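Local coordinates for protein glutathione S-transferase (Pseudomonas fluorescens, PDB 3M3M) that probably transfers glutathione to electrophilic substrates, as glutathione S-transferases do, and holds a glutathione molecule in its pocket, at residues 98-102 with 103-107; 137-140 with 141-144; 92-95 with 96-99. One frame throughout, in Å; residues are numbered along the deposited sequence.

Contact 1. Residues 98-102 with 103-107. With GSH (glutathione), chain B.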
loop_
_atom_site.group_PDB
_atom_site.type_symbol
_atom_site.label_atom_id
_atom_site.label_comp_id
_atom_site.label_asym_id
_atom_site.label_seq_id
_atom_site.Cartn_x
_atom_site.Cartn_y
_atom_site.Cartn_z
ATOM N N PHE A 98 -3.252 4.427 9.428
ATOM C CA PHE A 98 -4.635 4.068 9.736
ATOM C C PHE A 98 -5.538 4.823 8.782
ATOM O O PHE A 98 -6.557 4.284 8.346
ATOM C CB PHE A 98 -4.879 4.388 11.225
ATOM C CG PHE A 98 -4.206 3.403 12.124
ATOM C CD1 PHE A 98 -4.640 2.083 12.094
ATOM C CD2 PHE A 98 -3.169 3.778 12.997
ATOM C CE1 PHE A 98 -4.025 1.113 12.918
ATOM C CE2 PHE A 98 -2.543 2.868 13.808
ATOM C CZ PHE A 98 -2.972 1.506 13.765
ATOM N N PHE A 99 -5.226 6.110 8.514
ATOM C CA PHE A 99 -5.999 6.859 7.526
ATOM C C PHE A 99 -6.008 6.136 6.187
ATOM O O PHE A 99 -7.034 6.032 5.514
ATOM C CB PHE A 99 -5.335 8.259 7.333
ATOM C CG PHE A 99 -5.709 8.993 6.026
ATOM C CD1 PHE A 99 -6.812 9.857 5.940
ATOM C CD2 PHE A 99 -4.841 8.834 4.864
ATOM C CE1 PHE A 99 -7.123 10.536 4.678
ATOM C CE2 PHE A 99 -5.119 9.554 3.688
ATOM C CZ PHE A 99 -6.211 10.369 3.588
ATOM N N GLU A 100 -4.855 5.558 5.830
ATOM C CA GLU A 100 -4.828 4.833 4.517
ATOM C C GLU A 100 -5.767 3.585 4.495
ATOM O O GLU A 100 -6.551 3.382 3.477
ATOM C CB GLU A 100 -3.395 4.369 4.187
ATOM C CG GLU A 100 -3.317 3.606 2.845
ATOM C CD GLU A 100 -3.299 2.062 3.004
ATOM O OE1 GLU A 100 -2.968 1.556 4.082
ATOM O OE2 GLU A 100 -3.484 1.365 2.003
ATOM N N GLN A 101 -5.816 2.849 5.616
ATOM C CA GLN A 101 -6.645 1.656 5.687
ATOM C C GLN A 101 -8.180 2.036 5.813
ATOM O O GLN A 101 -9.021 1.277 5.307
ATOM C CB GLN A 101 -6.191 0.799 6.904
ATOM C CG GLN A 101 -4.862 0.083 6.604
ATOM C CD GLN A 101 -5.037 -1.032 5.544
ATOM O OE1 GLN A 101 -4.362 -1.028 4.428
ATOM N NE2 GLN A 101 -5.889 -1.979 5.833
ATOM N N TYR A 102 -8.501 3.214 6.398
ATOM C CA TYR A 102 -9.916 3.506 6.735
ATOM C C TYR A 102 -10.557 4.425 5.666
ATOM O O TYR A 102 -11.702 4.226 5.223
ATOM C CB TYR A 102 -10.003 4.173 8.135
ATOM C CG TYR A 102 -11.452 4.178 8.571
ATOM C CD1 TYR A 102 -11.972 3.044 9.182
ATOM C CD2 TYR A 102 -12.297 5.271 8.293
ATOM C CE1 TYR A 102 -13.330 2.940 9.547
ATOM C CE2 TYR A 102 -13.668 5.184 8.683
ATOM C CZ TYR A 102 -14.135 4.012 9.321
ATOM O OH TYR A 102 -15.497 3.898 9.652
ATOM N N SER A 103 -9.782 5.400 5.205
ATOM C CA SER A 103 -10.293 6.510 4.399
ATOM C C SER A 103 -9.868 6.501 2.944
ATOM O O SER A 103 -10.355 7.314 2.196
ATOM C CB SER A 103 -9.837 7.854 5.053
ATOM O OG SER A 103 -10.575 8.018 6.307
ATOM N N HIS A 104 -8.913 5.678 2.544
ATOM C CA HIS A 104 -8.270 5.753 1.230
ATOM C C HIS A 104 -8.357 4.386 0.495
ATOM O O HIS A 104 -9.048 4.265 -0.475
ATOM C CB HIS A 104 -6.815 6.167 1.458
ATOM C CG HIS A 104 -5.972 6.304 0.236
ATOM N ND1 HIS A 104 -5.268 5.252 -0.299
ATOM C CD2 HIS A 104 -5.660 7.381 -0.505
ATOM C CE1 HIS A 104 -4.585 5.672 -1.340
ATOM N NE2 HIS A 104 -4.821 6.955 -1.499
ATOM N N GLU A 105 -7.695 3.374 1.059
ATOM C CA GLU A 105 -7.689 2.055 0.415
ATOM C C GLU A 105 -9.120 1.553 -0.048
ATOM O O GLU A 105 -9.301 1.144 -1.199
ATOM C CB GLU A 105 -6.895 1.006 1.291
ATOM C CG GLU A 105 -6.374 -0.188 0.507
ATOM C CD GLU A 105 -7.336 -1.314 0.366
ATOM O OE1 GLU A 105 -8.580 -1.134 0.640
ATOM O OE2 GLU A 105 -6.897 -2.437 -0.076
ATOM N N PRO A 106 -10.170 1.612 0.822
ATOM C CA PRO A 106 -11.444 1.038 0.370
ATOM C C PRO A 106 -12.058 1.780 -0.793
ATOM O O PRO A 106 -13.021 1.234 -1.381
ATOM C CB PRO A 106 -12.362 1.280 1.584
ATOM C CG PRO A 106 -11.403 1.259 2.807
ATOM C CD PRO A 106 -10.242 2.054 2.228
ATOM N N TYR A 107 -11.572 2.974 -1.121
ATOM C CA TYR A 107 -12.143 3.737 -2.272
ATOM C C TYR A 107 -11.192 3.622 -3.473
ATOM O O TYR A 107 -11.612 3.316 -4.558
ATOM C CB TYR A 107 -12.370 5.222 -1.875
ATOM C CG TYR A 107 -13.167 5.216 -0.552
ATOM C CD1 TYR A 107 -14.359 4.546 -0.489
ATOM C CD2 TYR A 107 -12.633 5.726 0.627
ATOM C CE1 TYR A 107 -15.134 4.449 0.703
ATOM C CE2 TYR A 107 -13.355 5.616 1.838
ATOM C CZ TYR A 107 -14.602 4.963 1.857
ATOM O OH TYR A 107 -15.373 4.812 3.029
HETATM N N1 GSH B . -5.957 -4.661 5.682
HETATM C CA1 GSH B . -5.222 -5.670 4.821
HETATM C C1 GSH B . -3.774 -5.251 4.552
HETATM O O11 GSH B . -2.911 -6.171 4.456
HETATM O O12 GSH B . -3.526 -4.025 4.383
HETATM C CB1 GSH B . -6.046 -5.757 3.495
HETATM C CG1 GSH B . -5.334 -6.741 2.622
HETATM C CD1 GSH B . -6.233 -7.172 1.445
HETATM O OE1 GSH B . -7.508 -6.639 1.285
HETATM N N2 GSH B . -5.795 -8.091 0.533
HETATM C CA2 GSH B . -6.650 -8.480 -0.587
HETATM C C2 GSH B . -7.015 -9.883 -0.366
HETATM O O2 GSH B . -6.084 -10.695 0.122
HETATM C CB2 GSH B . -5.791 -8.325 -1.871
HETATM S SG2 GSH B . -5.317 -6.522 -2.145
HETATM N N3 GSH B . -8.242 -10.305 -0.628
HETATM C CA3 GSH B . -8.518 -11.743 -0.468
HETATM C C3 GSH B . -9.883 -12.024 0.136
HETATM O O31 GSH B . -10.425 -13.162 -0.012
HETATM O O32 GSH B . -10.437 -11.141 0.811
HETATM O O HOH W 1 -4.457 2.542 -0.181
HETATM O O HOH W 2 -14.423 5.584 5.280
#

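Contact 2. Residues 137-140 with 141-144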
loop_
_atom_site.group_PDB
_atom_site.type_symbol
_atom_site.label_atom_id
_atom_site.label_comp_id
_atom_site.label_asym_id
_atom_site.label_seq_id
_atom_site.Cartn_x
_atom_site.Cartn_y
_atom_site.Cartn_z
ATOM N N LYS A 137 -12.022 12.697 -1.691
ATOM C CA LYS A 137 -11.937 13.341 -0.386
ATOM C C LYS A 137 -10.603 12.995 0.291
ATOM O O LYS A 137 -9.965 13.808 0.903
ATOM C CB LYS A 137 -13.137 12.934 0.488
ATOM C CG LYS A 137 -13.148 13.502 1.908
ATOM C CD LYS A 137 -14.479 13.017 2.643
ATOM C CE LYS A 137 -14.615 13.457 4.110
ATOM N NZ LYS A 137 -13.316 13.213 4.946
ATOM N N ALA A 138 -10.207 11.707 0.224
ATOM C CA ALA A 138 -8.901 11.305 0.810
ATOM C C ALA A 138 -7.723 11.942 0.040
ATOM O O ALA A 138 -6.740 12.392 0.651
ATOM C CB ALA A 138 -8.788 9.740 0.773
ATOM N N LEU A 139 -7.790 11.961 -1.302
ATOM C CA LEU A 139 -6.692 12.597 -2.063
ATOM C C LEU A 139 -6.612 14.106 -1.745
ATOM O O LEU A 139 -5.494 14.631 -1.634
ATOM C CB LEU A 139 -6.925 12.376 -3.581
ATOM C CG LEU A 139 -6.926 10.871 -4.007
ATOM C CD1 LEU A 139 -7.407 10.740 -5.515
ATOM C CD2 LEU A 139 -5.480 10.327 -3.846
ATOM N N ASP A 140 -7.779 14.708 -1.426
ATOM C CA ASP A 140 -7.750 16.098 -1.035
ATOM C C ASP A 140 -7.013 16.320 0.261
ATOM O O ASP A 140 -6.217 17.263 0.401
ATOM C CB ASP A 140 -9.181 16.667 -0.852
ATOM C CG ASP A 140 -9.949 16.831 -2.144
ATOM O OD1 ASP A 140 -9.356 16.791 -3.281
ATOM O OD2 ASP A 140 -11.204 16.896 -2.023
ATOM N N VAL A 141 -7.205 15.428 1.238
ATOM C CA VAL A 141 -6.392 15.509 2.480
ATOM C C VAL A 141 -4.866 15.438 2.236
ATOM O O VAL A 141 -4.073 16.222 2.807
ATOM C CB VAL A 141 -6.822 14.379 3.467
ATOM C CG1 VAL A 141 -5.894 14.381 4.706
ATOM C CG2 VAL A 141 -8.341 14.580 3.877
HETATM N N MSE A 142 -4.475 14.455 1.387
HETATM C CA MSE A 142 -3.069 14.270 1.079
HETATM C C MSE A 142 -2.534 15.542 0.347
HETATM O O MSE A 142 -1.398 15.917 0.602
HETATM C CB MSE A 142 -2.912 13.019 0.134
HETATM C CG MSE A 142 -3.151 11.750 0.962
HETATM SE SE MSE A 142 -3.142 10.266 -0.399
HETATM C CE MSE A 142 -1.190 10.497 -0.971
ATOM N N GLU A 143 -3.314 16.050 -0.611
ATOM C CA GLU A 143 -2.914 17.269 -1.408
ATOM C C GLU A 143 -2.647 18.429 -0.477
ATOM O O GLU A 143 -1.644 19.144 -0.622
ATOM C CB GLU A 143 -3.976 17.604 -2.454
ATOM C CG GLU A 143 -3.585 18.814 -3.448
ATOM C CD GLU A 143 -2.504 18.420 -4.433
ATOM O OE1 GLU A 143 -2.157 17.180 -4.496
ATOM O OE2 GLU A 143 -2.061 19.353 -5.150
ATOM N N LYS A 144 -3.540 18.668 0.505
ATOM C CA LYS A 144 -3.206 19.747 1.445
ATOM C C LYS A 144 -1.924 19.513 2.211
ATOM O O LYS A 144 -1.111 20.423 2.418
ATOM C CB LYS A 144 -4.406 19.895 2.399
ATOM C CG LYS A 144 -5.547 20.604 1.649
ATOM C CD LYS A 144 -6.811 20.703 2.605
ATOM C CE LYS A 144 -8.075 21.371 1.960
ATOM N NZ LYS A 144 -8.743 20.409 0.923
HETATM O O HOH W 3 -7.051 19.432 -1.151
#

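Contact 3. Residues 92-95 with 96-99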
loop_
_atom_site.group_PDB
_atom_site.type_symbol
_atom_site.label_atom_id
_atom_site.label_comp_id
_atom_site.label_asym_id
_atom_site.label_seq_id
_atom_site.Cartn_x
_atom_site.Cartn_y
_atom_site.Cartn_z
ATOM N N GLN A 92 2.607 10.229 14.006
ATOM C CA GLN A 92 2.112 10.768 12.743
ATOM C C GLN A 92 2.226 9.786 11.591
ATOM O O GLN A 92 1.375 9.793 10.703
ATOM C CB GLN A 92 2.788 12.096 12.362
ATOM C CG GLN A 92 2.246 13.163 13.441
ATOM C CD GLN A 92 2.854 14.525 13.376
ATOM O OE1 GLN A 92 4.077 14.683 13.356
ATOM N NE2 GLN A 92 1.975 15.568 13.454
ATOM N N VAL A 93 3.325 9.033 11.554
ATOM C CA VAL A 93 3.431 7.953 10.549
ATOM C C VAL A 93 2.230 6.972 10.705
ATOM O O VAL A 93 1.568 6.632 9.711
ATOM C CB VAL A 93 4.797 7.235 10.684
ATOM C CG1 VAL A 93 4.766 5.828 9.978
ATOM C CG2 VAL A 93 5.888 8.197 10.175
ATOM N N LEU A 94 1.914 6.579 11.948
ATOM C CA LEU A 94 0.787 5.598 12.164
ATOM C C LEU A 94 -0.504 6.280 11.809
ATOM O O LEU A 94 -1.338 5.643 11.234
ATOM C CB LEU A 94 0.717 5.108 13.649
ATOM C CG LEU A 94 1.971 4.246 13.969
ATOM C CD1 LEU A 94 1.966 3.917 15.479
ATOM C CD2 LEU A 94 1.923 2.900 13.187
ATOM N N GLN A 95 -0.626 7.587 12.037
ATOM C CA GLN A 95 -1.868 8.294 11.674
ATOM C C GLN A 95 -2.107 8.123 10.174
ATOM O O GLN A 95 -3.198 7.804 9.782
ATOM C CB GLN A 95 -1.663 9.787 12.042
ATOM C CG GLN A 95 -2.714 10.696 11.531
ATOM C CD GLN A 95 -2.239 12.128 11.726
ATOM O OE1 GLN A 95 -2.329 12.701 12.822
ATOM N NE2 GLN A 95 -1.679 12.712 10.635
ATOM N N TRP A 96 -1.105 8.435 9.340
ATOM C CA TRP A 96 -1.304 8.309 7.923
ATOM C C TRP A 96 -1.593 6.827 7.512
ATOM O O TRP A 96 -2.328 6.611 6.567
ATOM C CB TRP A 96 -0.062 8.874 7.157
ATOM C CG TRP A 96 -0.066 10.341 7.198
ATOM C CD1 TRP A 96 0.736 11.110 8.005
ATOM C CD2 TRP A 96 -1.008 11.218 6.587
ATOM N NE1 TRP A 96 0.391 12.448 7.913
ATOM C CE2 TRP A 96 -0.651 12.553 7.006
ATOM C CE3 TRP A 96 -2.067 11.034 5.654
ATOM C CZ2 TRP A 96 -1.359 13.681 6.589
ATOM C CZ3 TRP A 96 -2.784 12.197 5.245
ATOM C CH2 TRP A 96 -2.391 13.496 5.707
ATOM N N GLN A 97 -0.965 5.881 8.182
ATOM C CA GLN A 97 -1.270 4.468 7.871
ATOM C C GLN A 97 -2.718 4.045 8.259
ATOM O O GLN A 97 -3.307 3.297 7.470
ATOM C CB GLN A 97 -0.268 3.547 8.517
ATOM C CG GLN A 97 1.221 3.728 7.947
ATOM C CD GLN A 97 2.091 2.667 8.484
ATOM O OE1 GLN A 97 2.122 2.451 9.705
ATOM N NE2 GLN A 97 2.794 1.960 7.583
ATOM N N PHE A 98 -3.252 4.427 9.428
ATOM C CA PHE A 98 -4.635 4.068 9.736
ATOM C C PHE A 98 -5.538 4.823 8.782
ATOM O O PHE A 98 -6.557 4.284 8.346
ATOM C CB PHE A 98 -4.879 4.388 11.225
ATOM C CG PHE A 98 -4.206 3.403 12.124
ATOM C CD1 PHE A 98 -4.640 2.083 12.094
ATOM C CD2 PHE A 98 -3.169 3.778 12.997
ATOM C CE1 PHE A 98 -4.025 1.113 12.918
ATOM C CE2 PHE A 98 -2.543 2.868 13.808
ATOM C CZ PHE A 98 -2.972 1.506 13.765
ATOM N N PHE A 99 -5.226 6.110 8.514
ATOM C CA PHE A 99 -5.999 6.859 7.526
ATOM C C PHE A 99 -6.008 6.136 6.187
ATOM O O PHE A 99 -7.034 6.032 5.514
ATOM C CB PHE A 99 -5.335 8.259 7.333
ATOM C CG PHE A 99 -5.709 8.993 6.026
ATOM C CD1 PHE A 99 -6.812 9.857 5.940
ATOM C CD2 PHE A 99 -4.841 8.834 4.864
ATOM C CE1 PHE A 99 -7.123 10.536 4.678
ATOM C CE2 PHE A 99 -5.119 9.554 3.688
ATOM C CZ PHE A 99 -6.211 10.369 3.588
#

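Contact 1. Residues 98-102 with 103-107
The ring of F99 overlaps the CB of S103 one turn further along the helix, its CD1 lying 3.7 Å from that carbon. With CG anti to the backbone N (chi1 160°), the F99 ring is directed along the helix toward S103 and comes obliquely to the CB of H104 as well. In the same turn the S103 N donates to the F99 O in a regular i to i+4 bond. The next turn is wider: the E100 O takes the E105 N at 2.7 Å in a pi-type bond, while its bond from the H104 N is weak, at 3.4 Å. The turn precedes P106, whose nitrogen has no hydrogen to give, and the P106 CD rests 3.4 Å from the Q101 O.

E100 bends at chi2 (-99°), which sets its OE2 3.5 Å from the E105 CB, the two carboxylates standing almost perpendicular. Water 1 donates to the E100 OE2 and lies in the plane of the H104 ring, 2.8 Å from its ND1. K17 forms a salt bridge to the same carboxylate, and N70 binds its OE1. Water 2 similarly joins the Y102 O to the Y107 OH.

Q101 lies beside glutathione and belongs to its pocket, on the side of the helix facing the glutathione-binding domain. The buried E100 carboxylate, held by K17, N70 and water 1, is likely to stay charged and to be kept from turning.

Contact 2. Residues 137-140 with 141-144
The side chain of L139 meets that of M142 (a selenomethionine) three residues on, the two crossing at a slant with CD2 of L139 4.2 Å from the SE of M142. They lie on helix 125-146 of the helical C-terminal domain, which packs against helices 87-117 and 182-192. The M142 chain runs extended to its selenium and turns only at chi3 (64°). Both residues face the protein interior: L139 lies against I184, F176 and T168, and M142 reaches W187 and H104. V141, on a neighbouring side of the helix, sets its CG2 3.5 Å from the K137 O, while its other methyl, CG1, packs on W96 and F99 of helix 87-117.

The backbone bonds are those of a regular alpha helix, each joining residues four apart. The V141 N donates to the K137 O and the M142 N to the A138 O, both at 3.2 Å. The E143 N to L139 O bond is shorter, at 2.8 Å, and the K144 N binds the D140 O.

Polar contacts involve D140, E143 and K144. The D140 O has a second donor, water 3, 2.8 Å away, which in turn accepts from the K144 NZ. K144 bends at chi4 (73°), bringing its ammonium back over the preceding turn, yet its NZ stays 5.2 Å from the D140 OD2. That carboxylate is engaged through OD1 with the Y181 hydroxyl.

The E143 carboxylate accepts through both oxygens from the backbone N-H groups of G183 and I184 in the first turn of helix 182-192, where the helix dipole would probably stabilise its negative charge; K144 is tied to the D140 O through water 3 and not by a direct bond to the D140 carboxylate.

Contact 3. Residues 92-95 with 96-99
Q95 and W96 lie side by side, pointing the same way, on helix 87-117 of the all-helical domain of the glutathione transferase fold. The Q95 amide stands steeply to the indole, with NE2 over one face, offset toward the rim and 3.4 Å from the W96 NE1. Both nitrogens are donors, so this is van der Waals contact of the amide with the indole face, not a hydrogen bond.

In an apolar contact, L94 sets its CB 4.0 Å from the F98 CE2. Its CD2 is a methyl beside a polar atom, the Q97 OE1, which N74 binds. The indole also lies against F99, its CZ3 over one face of the phenyl in an edge-to-face pair, and packs on L164 and V141 of adjoining helices. With an alanine in place of W96, a gap would probably open between these helices and the Q95 amide would probably be left free to turn.

Backbone bonds link residues four apart throughout: W96, Q97, F98 and F99 donate from N to the O of Q92, V93, L94 and Q95. With its CG anti to the carbonyl carbon (chi1 -75°), W96 turns its ring back along the helix, so that CD1 lies 3.1 Å from the Q92 O.

In the fold
From the N terminus, the chain first builds the thioredoxin-like domain, then enters helix 87-117, where contact 3 (92-95 with 96-99) comes first. Contact 1 (98-102 with 103-107) lies on the same helix; contact 3 and contact 1 overlap at F98 and F99, and contact 2, on the next helix, 125-146, follows both in series. Being turns of continuous helix, none closes a loop, nests or crosses. Contact 2 meets both others where the two helices pack: V141 CG1 lies 3.7 Å from W96 CH2, and M142 SE 3.8 Å from H104 CD2. Contact 1 faces glutathione across the domain boundary, while contact 2 also packs against helix 182-192, tying it to helix 125-146.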